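Local coordinates for cryptochrome DASH (Arabidopsis thaliana, PDB 2J4D), which repairs cyclobutane pyrimidine dimers in single-stranded DNA as a photolyase carrying FAD and a folate chromophore, and may also act as a photoreceptor, at residues G121-I126 / V150-L155; Q196-V201 / E325-D330; Q360-S365 / D489-L494. One frame throughout, in Å; residues are numbered along the deposited sequence.

Contact 1 (G121-I126 / V150-L155); sequences GKPEEI and VDVERL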
loop_
_atom_site.group_PDB
_atom_site.type_symbol
_atom_site.label_atom_id
_atom_site.label_comp_id
_atom_site.label_asym_id
_atom_site.label_seq_id
_atom_site.Cartn_x
_atom_site.Cartn_y
_atom_site.Cartn_z
ATOM N N GLY A 121 19.063 -10.210 -3.699
ATOM C CA GLY A 121 18.963 -11.573 -4.190
ATOM C C GLY A 121 17.648 -12.221 -3.798
ATOM O O GLY A 121 16.823 -11.599 -3.130
ATOM N N LYS A 122 17.450 -13.469 -4.212
ATOM C CA LYS A 122 16.224 -14.191 -3.899
ATOM C C LYS A 122 16.218 -14.683 -2.456
ATOM O O LYS A 122 17.196 -15.257 -1.983
ATOM C CB LYS A 122 16.065 -15.385 -4.843
ATOM C CG LYS A 122 15.847 -14.985 -6.288
ATOM C CD LYS A 122 15.864 -16.198 -7.204
ATOM C CE LYS A 122 15.679 -15.773 -8.656
ATOM N NZ LYS A 122 15.757 -16.922 -9.615
ATOM N N PRO A 123 15.106 -14.459 -1.738
ATOM C CA PRO A 123 14.970 -14.884 -0.342
ATOM C C PRO A 123 15.245 -16.379 -0.168
ATOM O O PRO A 123 15.854 -16.793 0.822
ATOM C CB PRO A 123 13.513 -14.551 -0.019
ATOM C CG PRO A 123 13.237 -13.364 -0.883
ATOM C CD PRO A 123 13.889 -13.761 -2.195
ATOM N N GLU A 124 14.778 -17.187 -1.124
ATOM C CA GLU A 124 14.959 -18.634 -1.042
ATOM C C GLU A 124 16.416 -19.047 -1.169
ATOM O O GLU A 124 16.760 -20.196 -0.899
ATOM C CB GLU A 124 14.114 -19.370 -2.092
ATOM C CG GLU A 124 14.462 -19.056 -3.534
ATOM C CD GLU A 124 13.593 -17.957 -4.124
ATOM O OE1 GLU A 124 13.233 -17.013 -3.388
ATOM O OE2 GLU A 124 13.278 -18.030 -5.332
ATOM N N GLU A 125 17.271 -18.123 -1.590
ATOM C CA GLU A 125 18.694 -18.429 -1.700
ATOM C C GLU A 125 19.440 -17.796 -0.528
ATOM O O GLU A 125 20.303 -18.425 0.090
ATOM C CB GLU A 125 19.244 -17.935 -3.047
ATOM C CG GLU A 125 18.798 -18.822 -4.214
ATOM C CD GLU A 125 19.134 -18.262 -5.592
ATOM O OE1 GLU A 125 19.815 -17.219 -5.681
ATOM O OE2 GLU A 125 18.711 -18.877 -6.596
ATOM N N ILE A 126 19.074 -16.567 -0.191
ATOM C CA ILE A 126 19.726 -15.851 0.903
ATOM C C ILE A 126 19.404 -16.390 2.297
ATOM O O ILE A 126 20.307 -16.616 3.107
ATOM C CB ILE A 126 19.348 -14.357 0.875
ATOM C CG1 ILE A 126 19.930 -13.700 -0.377
ATOM C CG2 ILE A 126 19.840 -13.665 2.140
ATOM C CD1 ILE A 126 19.351 -12.338 -0.671
ATOM N N VAL A 150 3.255 -16.159 -2.190
ATOM C CA VAL A 150 3.161 -17.466 -1.550
ATOM C C VAL A 150 4.118 -18.452 -2.210
ATOM O O VAL A 150 4.559 -19.422 -1.589
ATOM C CB VAL A 150 1.711 -18.003 -1.566
ATOM C CG1 VAL A 150 0.823 -17.079 -0.709
ATOM C CG2 VAL A 150 1.192 -18.089 -2.985
ATOM N N ASP A 151 4.462 -18.200 -3.466
ATOM C CA ASP A 151 5.403 -19.079 -4.139
ATOM C C ASP A 151 6.780 -18.872 -3.500
ATOM O O ASP A 151 7.529 -19.819 -3.288
ATOM C CB ASP A 151 5.460 -18.770 -5.632
ATOM C CG ASP A 151 6.222 -19.833 -6.411
ATOM O OD1 ASP A 151 5.901 -21.031 -6.250
ATOM O OD2 ASP A 151 7.134 -19.472 -7.182
ATOM N N VAL A 152 7.113 -17.628 -3.184
ATOM C CA VAL A 152 8.391 -17.356 -2.544
ATOM C C VAL A 152 8.416 -18.009 -1.157
ATOM O O VAL A 152 9.447 -18.526 -0.735
ATOM C CB VAL A 152 8.661 -15.841 -2.439
ATOM C CG1 VAL A 152 9.946 -15.592 -1.637
ATOM C CG2 VAL A 152 8.794 -15.257 -3.845
ATOM N N GLU A 153 7.284 -18.007 -0.454
ATOM C CA GLU A 153 7.212 -18.651 0.861
ATOM C C GLU A 153 7.540 -20.136 0.692
ATOM O O GLU A 153 8.290 -20.722 1.484
ATOM C CB GLU A 153 5.810 -18.499 1.465
ATOM C CG GLU A 153 5.446 -17.061 1.763
ATOM C CD GLU A 153 3.998 -16.873 2.196
ATOM O OE1 GLU A 153 3.212 -17.851 2.146
ATOM O OE2 GLU A 153 3.647 -15.735 2.585
ATOM N N ARG A 154 6.965 -20.740 -0.343
ATOM C CA ARG A 154 7.203 -22.150 -0.629
ATOM C C ARG A 154 8.688 -22.395 -0.917
ATOM O O ARG A 154 9.287 -23.320 -0.375
ATOM C CB ARG A 154 6.381 -22.587 -1.845
ATOM C CG ARG A 154 6.721 -23.997 -2.362
ATOM C CD ARG A 154 5.953 -24.314 -3.651
ATOM N NE ARG A 154 6.435 -23.542 -4.798
ATOM C CZ ARG A 154 7.493 -23.865 -5.534
ATOM N NH1 ARG A 154 8.191 -24.956 -5.254
ATOM N NH2 ARG A 154 7.858 -23.092 -6.551
ATOM N N LEU A 155 9.279 -21.562 -1.768
ATOM C CA LEU A 155 10.685 -21.741 -2.119
ATOM C C LEU A 155 11.606 -21.557 -0.915
ATOM O O LEU A 155 12.605 -22.274 -0.770
ATOM C CB LEU A 155 11.058 -20.794 -3.259
ATOM C CG LEU A 155 10.337 -21.192 -4.558
ATOM C CD1 LEU A 155 10.380 -20.054 -5.539
ATOM C CD2 LEU A 155 10.980 -22.447 -5.163
#

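Contact 2 (Q196-V201 / E325-D330); sequences QFRKSV and ELIWRD. With FAD (flavin-adenine dinucleotide), chain C.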
loop_
_atom_site.group_PDB
_atom_site.type_symbol
_atom_site.label_atom_id
_atom_site.label_comp_id
_atom_site.label_asym_id
_atom_site.label_seq_id
_atom_site.Cartn_x
_atom_site.Cartn_y
_atom_site.Cartn_z
ATOM N N GLN A 196 -22.261 -6.998 3.473
ATOM C CA GLN A 196 -22.496 -8.147 4.331
ATOM C C GLN A 196 -21.262 -8.501 5.148
ATOM O O GLN A 196 -21.370 -8.847 6.324
ATOM C CB GLN A 196 -22.956 -9.335 3.497
ATOM C CG GLN A 196 -24.337 -9.100 2.911
ATOM C CD GLN A 196 -25.329 -8.601 3.961
ATOM O OE1 GLN A 196 -25.878 -7.497 3.849
ATOM N NE2 GLN A 196 -25.556 -9.414 4.991
ATOM N N PHE A 197 -20.089 -8.412 4.524
ATOM C CA PHE A 197 -18.835 -8.689 5.221
ATOM C C PHE A 197 -18.685 -7.677 6.352
ATOM O O PHE A 197 -18.418 -8.031 7.498
ATOM C CB PHE A 197 -17.651 -8.545 4.260
ATOM C CG PHE A 197 -16.323 -8.446 4.948
ATOM C CD1 PHE A 197 -15.717 -9.574 5.491
ATOM C CD2 PHE A 197 -15.670 -7.216 5.055
ATOM C CE1 PHE A 197 -14.477 -9.482 6.128
ATOM C CE2 PHE A 197 -14.430 -7.114 5.692
ATOM C CZ PHE A 197 -13.833 -8.247 6.228
ATOM N N ARG A 198 -18.872 -6.406 6.024
ATOM C CA ARG A 198 -18.737 -5.355 7.023
ATOM C C ARG A 198 -19.704 -5.512 8.189
ATOM O O ARG A 198 -19.298 -5.466 9.358
ATOM C CB ARG A 198 -18.937 -3.980 6.385
ATOM C CG ARG A 198 -18.821 -2.830 7.381
ATOM C CD ARG A 198 -19.068 -1.488 6.712
ATOM N NE ARG A 198 -20.433 -1.372 6.211
ATOM C CZ ARG A 198 -21.510 -1.297 6.987
ATOM N NH1 ARG A 198 -21.383 -1.323 8.307
ATOM N NH2 ARG A 198 -22.713 -1.203 6.440
ATOM N N LYS A 199 -20.986 -5.689 7.883
ATOM C CA LYS A 199 -21.970 -5.835 8.949
ATOM C C LYS A 199 -21.614 -6.996 9.866
ATOM O O LYS A 199 -21.777 -6.900 11.082
ATOM C CB LYS A 199 -23.375 -6.048 8.374
ATOM C CG LYS A 199 -23.935 -4.845 7.640
ATOM C CD LYS A 199 -25.420 -5.029 7.345
ATOM C CE LYS A 199 -25.957 -3.914 6.454
ATOM N NZ LYS A 199 -25.744 -2.553 7.026
ATOM N N SER A 200 -21.107 -8.081 9.283
ATOM C CA SER A 200 -20.745 -9.260 10.065
ATOM C C SER A 200 -19.567 -9.063 11.002
ATOM O O SER A 200 -19.649 -9.410 12.180
ATOM C CB SER A 200 -20.452 -10.451 9.149
ATOM O OG SER A 200 -21.591 -10.768 8.382
ATOM N N VAL A 201 -18.461 -8.526 10.497
ATOM C CA VAL A 201 -17.316 -8.333 11.374
ATOM C C VAL A 201 -17.609 -7.287 12.441
ATOM O O VAL A 201 -17.195 -7.446 13.588
ATOM C CB VAL A 201 -16.030 -7.948 10.592
ATOM C CG1 VAL A 201 -15.659 -9.081 9.641
ATOM C CG2 VAL A 201 -16.235 -6.647 9.827
ATOM N N GLU A 325 -13.333 2.671 5.718
ATOM C CA GLU A 325 -12.437 2.499 4.577
ATOM C C GLU A 325 -11.348 1.447 4.833
ATOM O O GLU A 325 -10.955 0.713 3.916
ATOM C CB GLU A 325 -11.813 3.841 4.189
ATOM C CG GLU A 325 -12.819 4.902 3.713
ATOM C CD GLU A 325 -13.677 4.464 2.522
ATOM O OE1 GLU A 325 -13.232 3.614 1.723
ATOM O OE2 GLU A 325 -14.800 4.991 2.374
ATOM N N LEU A 326 -10.865 1.363 6.071
ATOM C CA LEU A 326 -9.848 0.370 6.400
ATOM C C LEU A 326 -10.451 -1.025 6.302
ATOM O O LEU A 326 -9.737 -1.997 6.043
ATOM C CB LEU A 326 -9.285 0.601 7.808
ATOM C CG LEU A 326 -8.284 1.753 7.918
ATOM C CD1 LEU A 326 -7.909 1.991 9.381
ATOM C CD2 LEU A 326 -7.044 1.413 7.076
ATOM N N ILE A 327 -11.764 -1.125 6.517
ATOM C CA ILE A 327 -12.445 -2.413 6.416
ATOM C C ILE A 327 -12.495 -2.834 4.947
ATOM O O ILE A 327 -12.505 -4.025 4.634
ATOM C CB ILE A 327 -13.872 -2.346 7.028
ATOM C CG1 ILE A 327 -13.752 -2.111 8.538
ATOM C CG2 ILE A 327 -14.625 -3.651 6.783
ATOM C CD1 ILE A 327 -15.077 -1.960 9.254
ATOM N N TRP A 328 -12.511 -1.856 4.044
ATOM C CA TRP A 328 -12.494 -2.157 2.617
ATOM C C TRP A 328 -11.136 -2.785 2.301
ATOM O O TRP A 328 -11.042 -3.710 1.492
ATOM C CB TRP A 328 -12.675 -0.886 1.774
ATOM C CG TRP A 328 -14.092 -0.662 1.306
ATOM C CD1 TRP A 328 -14.982 0.270 1.777
ATOM C CD2 TRP A 328 -14.781 -1.393 0.285
ATOM N NE1 TRP A 328 -16.185 0.161 1.104
ATOM C CE2 TRP A 328 -16.086 -0.850 0.184
ATOM C CE3 TRP A 328 -14.426 -2.456 -0.554
ATOM C CZ2 TRP A 328 -17.031 -1.334 -0.729
ATOM C CZ3 TRP A 328 -15.368 -2.938 -1.461
ATOM C CH2 TRP A 328 -16.656 -2.373 -1.539
ATOM N N ARG A 329 -10.082 -2.269 2.932
ATOM C CA ARG A 329 -8.741 -2.822 2.721
ATOM C C ARG A 329 -8.714 -4.274 3.226
ATOM O O ARG A 329 -8.195 -5.171 2.554
ATOM C CB ARG A 329 -7.703 -1.976 3.461
ATOM C CG ARG A 329 -6.300 -2.559 3.459
ATOM C CD ARG A 329 -5.282 -1.554 4.000
ATOM N NE ARG A 329 -3.962 -2.159 4.107
ATOM C CZ ARG A 329 -3.584 -2.949 5.107
ATOM N NH1 ARG A 329 -4.422 -3.222 6.103
ATOM N NH2 ARG A 329 -2.376 -3.495 5.097
ATOM N N ASP A 330 -9.272 -4.500 4.414
ATOM C CA ASP A 330 -9.344 -5.848 4.982
ATOM C C ASP A 330 -10.090 -6.771 4.020
ATOM O O ASP A 330 -9.655 -7.892 3.731
ATOM C CB ASP A 330 -10.119 -5.834 6.305
ATOM C CG ASP A 330 -9.248 -5.542 7.507
ATOM O OD1 ASP A 330 -8.115 -5.025 7.355
ATOM O OD2 ASP A 330 -9.720 -5.826 8.629
HETATM P PA FAD C . -8.557 7.263 2.524
HETATM O O1A FAD C . -7.913 8.159 3.506
HETATM O O2A FAD C . -9.854 7.644 1.917
HETATM O O5B FAD C . -8.753 5.800 3.164
HETATM C C5B FAD C . -7.974 5.386 4.308
HETATM C C4B FAD C . -7.391 4.000 4.014
HETATM O O4B FAD C . -8.468 3.102 3.754
HETATM C C3B FAD C . -6.493 3.925 2.784
HETATM O O3B FAD C . -5.176 4.386 3.038
HETATM C C2B FAD C . -6.600 2.471 2.439
HETATM O O2B FAD C . -5.678 1.631 3.097
HETATM C C1B FAD C . -8.069 2.146 2.759
HETATM N N9A FAD C . -9.002 2.242 1.615
HETATM C C8A FAD C . -9.812 3.306 1.272
HETATM N N7A FAD C . -10.538 3.065 0.188
HETATM C C5A FAD C . -10.191 1.786 -0.189
HETATM C C6A FAD C . -10.611 0.969 -1.265
HETATM N N6A FAD C . -11.516 1.321 -2.168
HETATM N N1A FAD C . -10.043 -0.291 -1.364
HETATM C C2A FAD C . -9.101 -0.698 -0.450
HETATM N N3A FAD C . -8.656 0.034 0.599
HETATM C C4A FAD C . -9.220 1.270 0.679
HETATM N N1 FAD C . -5.503 1.178 -2.535
HETATM C C2 FAD C . -4.296 0.646 -2.135
HETATM O O2 FAD C . -3.956 0.666 -0.966
HETATM N N3 FAD C . -3.462 0.078 -3.111
HETATM C C4 FAD C . -3.777 0.019 -4.466
HETATM O O4 FAD C . -2.992 -0.495 -5.284
HETATM C C4X FAD C . -5.018 0.569 -4.870
HETATM N N5 FAD C . -5.417 0.557 -6.216
HETATM C C5X FAD C . -6.689 0.997 -6.589
HETATM C C6 FAD C . -7.129 0.870 -7.913
HETATM C C7 FAD C . -8.409 1.306 -8.326
HETATM C C7M FAD C . -8.824 1.137 -9.768
HETATM C C8 FAD C . -9.281 1.900 -7.343
HETATM C C8M FAD C . -10.673 2.399 -7.693
HETATM C C9 FAD C . -8.849 2.032 -6.008
HETATM C C9A FAD C . -7.556 1.588 -5.601
HETATM N N10 FAD C . -7.092 1.711 -4.258
HETATM C C10 FAD C . -5.857 1.144 -3.871
HETATM C "C1'" FAD C . -8.050 2.075 -3.164
HETATM C "C2'" FAD C . -8.151 3.569 -2.796
HETATM O "O2'" FAD C . -8.363 4.337 -3.968
HETATM C "C3'" FAD C . -6.865 4.022 -2.108
HETATM O "O3'" FAD C . -6.592 3.206 -0.953
HETATM C "C4'" FAD C . -6.886 5.475 -1.600
HETATM O "O4'" FAD C . -7.061 6.381 -2.692
HETATM C "C5'" FAD C . -5.573 5.770 -0.887
HETATM O "O5'" FAD C . -5.580 7.108 -0.385
HETATM P P FAD C . -5.974 7.534 1.082
HETATM O O1P FAD C . -5.014 6.840 1.957
HETATM O O2P FAD C . -5.943 9.019 1.175
HETATM O O3P FAD C . -7.494 7.141 1.317
#

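Contact 3 (Q360-S365 / D489-L494); sequences QKLFES and DTVVPL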
loop_
_atom_site.group_PDB
_atom_site.type_symbol
_atom_site.label_atom_id
_atom_site.label_comp_id
_atom_site.label_asym_id
_atom_site.label_seq_id
_atom_site.Cartn_x
_atom_site.Cartn_y
_atom_site.Cartn_z
ATOM N N GLN A 360 -2.467 -0.746 -28.421
ATOM C CA GLN A 360 -1.343 -0.057 -27.801
ATOM C C GLN A 360 -1.451 1.465 -27.889
ATOM O O GLN A 360 -1.116 2.172 -26.937
ATOM C CB GLN A 360 -0.034 -0.536 -28.434
ATOM C CG GLN A 360 1.222 -0.197 -27.638
ATOM C CD GLN A 360 1.163 -0.687 -26.194
ATOM O OE1 GLN A 360 0.622 -1.758 -25.905
ATOM N NE2 GLN A 360 1.740 0.093 -25.283
ATOM N N LYS A 361 -1.931 1.967 -29.024
ATOM C CA LYS A 361 -2.071 3.406 -29.210
ATOM C C LYS A 361 -3.096 3.978 -28.242
ATOM O O LYS A 361 -2.857 5.009 -27.609
ATOM C CB LYS A 361 -2.491 3.731 -30.645
ATOM C CG LYS A 361 -1.465 4.545 -31.417
ATOM C CD LYS A 361 -2.100 5.247 -32.613
ATOM C CE LYS A 361 -3.193 6.212 -32.161
ATOM N NZ LYS A 361 -2.946 7.613 -32.613
ATOM N N LEU A 362 -4.245 3.318 -28.140
ATOM C CA LEU A 362 -5.276 3.781 -27.226
ATOM C C LEU A 362 -4.730 3.762 -25.812
ATOM O O LEU A 362 -4.863 4.736 -25.074
ATOM C CB LEU A 362 -6.515 2.895 -27.294
ATOM C CG LEU A 362 -7.595 3.323 -28.284
ATOM C CD1 LEU A 362 -8.841 2.481 -28.057
ATOM C CD2 LEU A 362 -7.920 4.795 -28.086
ATOM N N PHE A 363 -4.109 2.650 -25.438
ATOM C CA PHE A 363 -3.548 2.540 -24.099
ATOM C C PHE A 363 -2.546 3.657 -23.810
ATOM O O PHE A 363 -2.621 4.320 -22.770
ATOM C CB PHE A 363 -2.859 1.186 -23.904
ATOM C CG PHE A 363 -2.122 1.079 -22.601
ATOM C CD1 PHE A 363 -2.815 1.083 -21.395
ATOM C CD2 PHE A 363 -0.731 1.064 -22.575
ATOM C CE1 PHE A 363 -2.128 1.083 -20.176
ATOM C CE2 PHE A 363 -0.035 1.065 -21.366
ATOM C CZ PHE A 363 -0.735 1.076 -20.164
ATOM N N GLU A 364 -1.608 3.877 -24.728
ATOM C CA GLU A 364 -0.612 4.909 -24.500
ATOM C C GLU A 364 -1.190 6.306 -24.301
ATOM O O GLU A 364 -0.625 7.100 -23.549
ATOM C CB GLU A 364 0.416 4.911 -25.630
ATOM C CG GLU A 364 1.179 3.597 -25.701
ATOM C CD GLU A 364 2.336 3.627 -26.675
ATOM O OE1 GLU A 364 2.306 4.456 -27.611
ATOM O OE2 GLU A 364 3.269 2.808 -26.507
ATOM N N SER A 365 -2.313 6.607 -24.952
ATOM C CA SER A 365 -2.925 7.930 -24.808
ATOM C C SER A 365 -3.455 8.116 -23.384
ATOM O O SER A 365 -3.425 9.221 -22.839
ATOM C CB SER A 365 -4.058 8.129 -25.830
ATOM O OG SER A 365 -5.159 7.269 -25.582
ATOM N N ASP A 489 -6.963 17.064 -29.226
ATOM C CA ASP A 489 -7.995 16.192 -29.775
ATOM C C ASP A 489 -8.345 15.131 -28.749
ATOM O O ASP A 489 -7.535 14.807 -27.874
ATOM C CB ASP A 489 -7.516 15.479 -31.047
ATOM C CG ASP A 489 -7.406 16.405 -32.247
ATOM O OD1 ASP A 489 -8.390 17.110 -32.566
ATOM O OD2 ASP A 489 -6.329 16.414 -32.880
ATOM N N THR A 490 -9.553 14.592 -28.864
ATOM C CA THR A 490 -10.004 13.535 -27.975
ATOM C C THR A 490 -9.736 12.231 -28.711
ATOM O O THR A 490 -9.994 12.129 -29.916
ATOM C CB THR A 490 -11.498 13.663 -27.681
ATOM O OG1 THR A 490 -12.212 13.804 -28.911
ATOM C CG2 THR A 490 -11.763 14.869 -26.796
ATOM N N VAL A 491 -9.209 11.240 -27.996
ATOM C CA VAL A 491 -8.874 9.957 -28.601
ATOM C C VAL A 491 -10.083 9.059 -28.887
ATOM O O VAL A 491 -10.041 8.220 -29.787
ATOM C CB VAL A 491 -7.860 9.187 -27.724
ATOM C CG1 VAL A 491 -8.509 8.759 -26.420
ATOM C CG2 VAL A 491 -7.318 7.990 -28.481
ATOM N N VAL A 492 -11.154 9.243 -28.126
ATOM C CA VAL A 492 -12.386 8.472 -28.312
ATOM C C VAL A 492 -13.559 9.316 -27.857
ATOM O O VAL A 492 -13.403 10.242 -27.062
ATOM C CB VAL A 492 -12.462 7.207 -27.427
ATOM C CG1 VAL A 492 -11.631 6.093 -28.008
ATOM C CG2 VAL A 492 -12.020 7.558 -26.005
ATOM N N PRO A 493 -14.752 9.011 -28.363
ATOM C CA PRO A 493 -15.973 9.719 -27.991
ATOM C C PRO A 493 -16.333 9.131 -26.631
ATOM O O PRO A 493 -15.853 8.050 -26.283
ATOM C CB PRO A 493 -16.951 9.302 -29.096
ATOM C CG PRO A 493 -16.465 7.907 -29.448
ATOM C CD PRO A 493 -14.985 8.158 -29.542
ATOM N N LEU A 494 -17.128 9.832 -25.839
ATOM C CA LEU A 494 -17.501 9.275 -24.556
ATOM C C LEU A 494 -18.642 8.332 -24.895
ATOM O O LEU A 494 -19.487 8.651 -25.736
ATOM C CB LEU A 494 -17.958 10.370 -23.596
ATOM C CG LEU A 494 -16.806 11.263 -23.134
ATOM C CD1 LEU A 494 -17.373 12.455 -22.382
ATOM C CD2 LEU A 494 -15.827 10.470 -22.263
#

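Contact 1 (G121-I126 / V150-L155)
P123 and E124, at the first turn of helix 123-134, pack against V152 and L155 of helix 147-161 in the parallel alpha/beta domain of the photolyase family. These helices follow strands 117-120 and 138-142 of a five-stranded sheet with order 3-2-1-4-5, and P123 and V152 both reach W45 of strand 41-46, which places them on one face of the sheet. G121, hydrogen-bonded through its backbone to L74, has phi/psi of 151°/179°, where a CB would jam against the preceding carbonyl. K122 is the N-cap residue: its O accepts from E125 N and I126 N, each at 2.9 Å, and so starts the helix. P123 follows, buried. Its ring carbon CG meets V152 CG1 at 4.0 Å, the two side chains crossing at about a right angle; V152 turns that methyl anti to its own nitrogen. E124 makes the more extensive contact. Its CG sits between backbone N and carbonyl carbon (chi1 63°), and a bend at the next torsion folds the chain back along L155, so both side chains lie side by side pointing the same way. R77 takes OE2 in a salt bridge, while the chain carbons and both carboxylate oxygens still lie against helix 147-161. E124 also crosses V152 at about a right angle, with E124 OE1 4.0 Å from V152 CG1. E124 CB rests 3.5 Å from the backbone L155 O, and E124 OE2 lies 3.5 Å from the methyl L155 CD1.

Contact 2 (Q196-V201 / E325-D330)
F197 and I327 carry the apolar part of this buried helix-helix crossing, in which the axes of 196-201 and 325-330 approach to 10.5 Å at 108° between their directions. The ring carbon F197 CE2 touches the methyl I327 CG2 at 3.6 Å. With CG anti to the backbone N (chi1 164°), the F197 ring is set where CE2 makes this contact and D330 CB comes up at the ring edge, 4.4 Å from F197 CZ. The other branch of I327 is used as well: CD1 meets the aliphatic R198 CG at 4.3 Å.

Polar groups at the interface are served from outside it. R198 NH1 forms a salt bridge with E202, one turn further along its own helix, while both carboxylate oxygens of D330 accept backbone N-H groups, from M177 and Y178.

Ligand contacts occupy a different side of helix 317-339. E325 OE1 stands 3.1 Å from the adenine nitrogen N7A of FAD, and the R329 CD methylene packs 3.3 Å from the ribose oxygen O2B. Cut back to alanine, the E325 side chain would keep only its CB by the ribose, and N7A would probably lose its carboxylate neighbour and R276 its weak, long ion pair.

Helix 317-339, from the FAD-binding part of the protein, is therefore packed between the cofactor and helix 194-204. W328 stacks on Y194 of that helix, L326 touches I302 of helix 299-312, and R329 NH1 bonds to S175 O in the loop following strand 168-172.

Contact 3 (Q360-S365 / D489-L494)
L362 and S365, one turn apart on helix 360-367, receive V491 from the non-regular loop after helix 483-486, a surface junction within the helical FAD-binding part of the photolyase fold. Packing is evident where L362 CD2 meets V492 CG1 at 3.9 Å and where S365 OG meets V491 CG2 at 3.7 Å. The methyl pair L362 CD2 and V491 CG2, at 3.3 Å, is shorter than a usual carbon-carbon contact and of doubtful precision. The first torsion of L362 is off a staggered value (chi1 -92°). Its CD2 serves two partners, and both valines cross the leucine obliquely.

V491 holds CG1 between its backbone N and carbonyl carbon (chi1 68°), which sends CG2 anti to the nitrogen and out to the helix. That one methyl touches both L362 and the S365 hydroxyl oxygen. The loop is tied down nearby by backbone bonding of V491 to T371 and by V492 O, which accepts from Y373 OH. M405 lies against both L362 and S365, and F400 of helix 391-404 touches V492, so further parts of the helical domain border the junction.

S365 keeps OG between its backbone N and carbonyl carbon (chi1 67°), which brings it to L362 O at 2.6 Å. While donating to L362 O, S365 OG also packs against V491 CG1 at 3.8 Å.

The three contacts follow in series along the chain without touching one another. Contact 1 and contact 2 have centres 31 Å apart and nearest atoms about 14 Å apart; contact 3 lies 41 Å from contact 1 and 36 Å from contact 2, centre to centre. Each stands differently to the chromophores. Contact 2 includes three FAD-pocket residues, E325, L326 and R329, whereas contact 1 is packing in the alpha/beta domain, with the V152 side chain about 9 Å from the bound folate. Contact 3 is remote from the annotated sites, yet its helix 360-367 directly succeeds the FAD-contacting helix 317-339 in the chain.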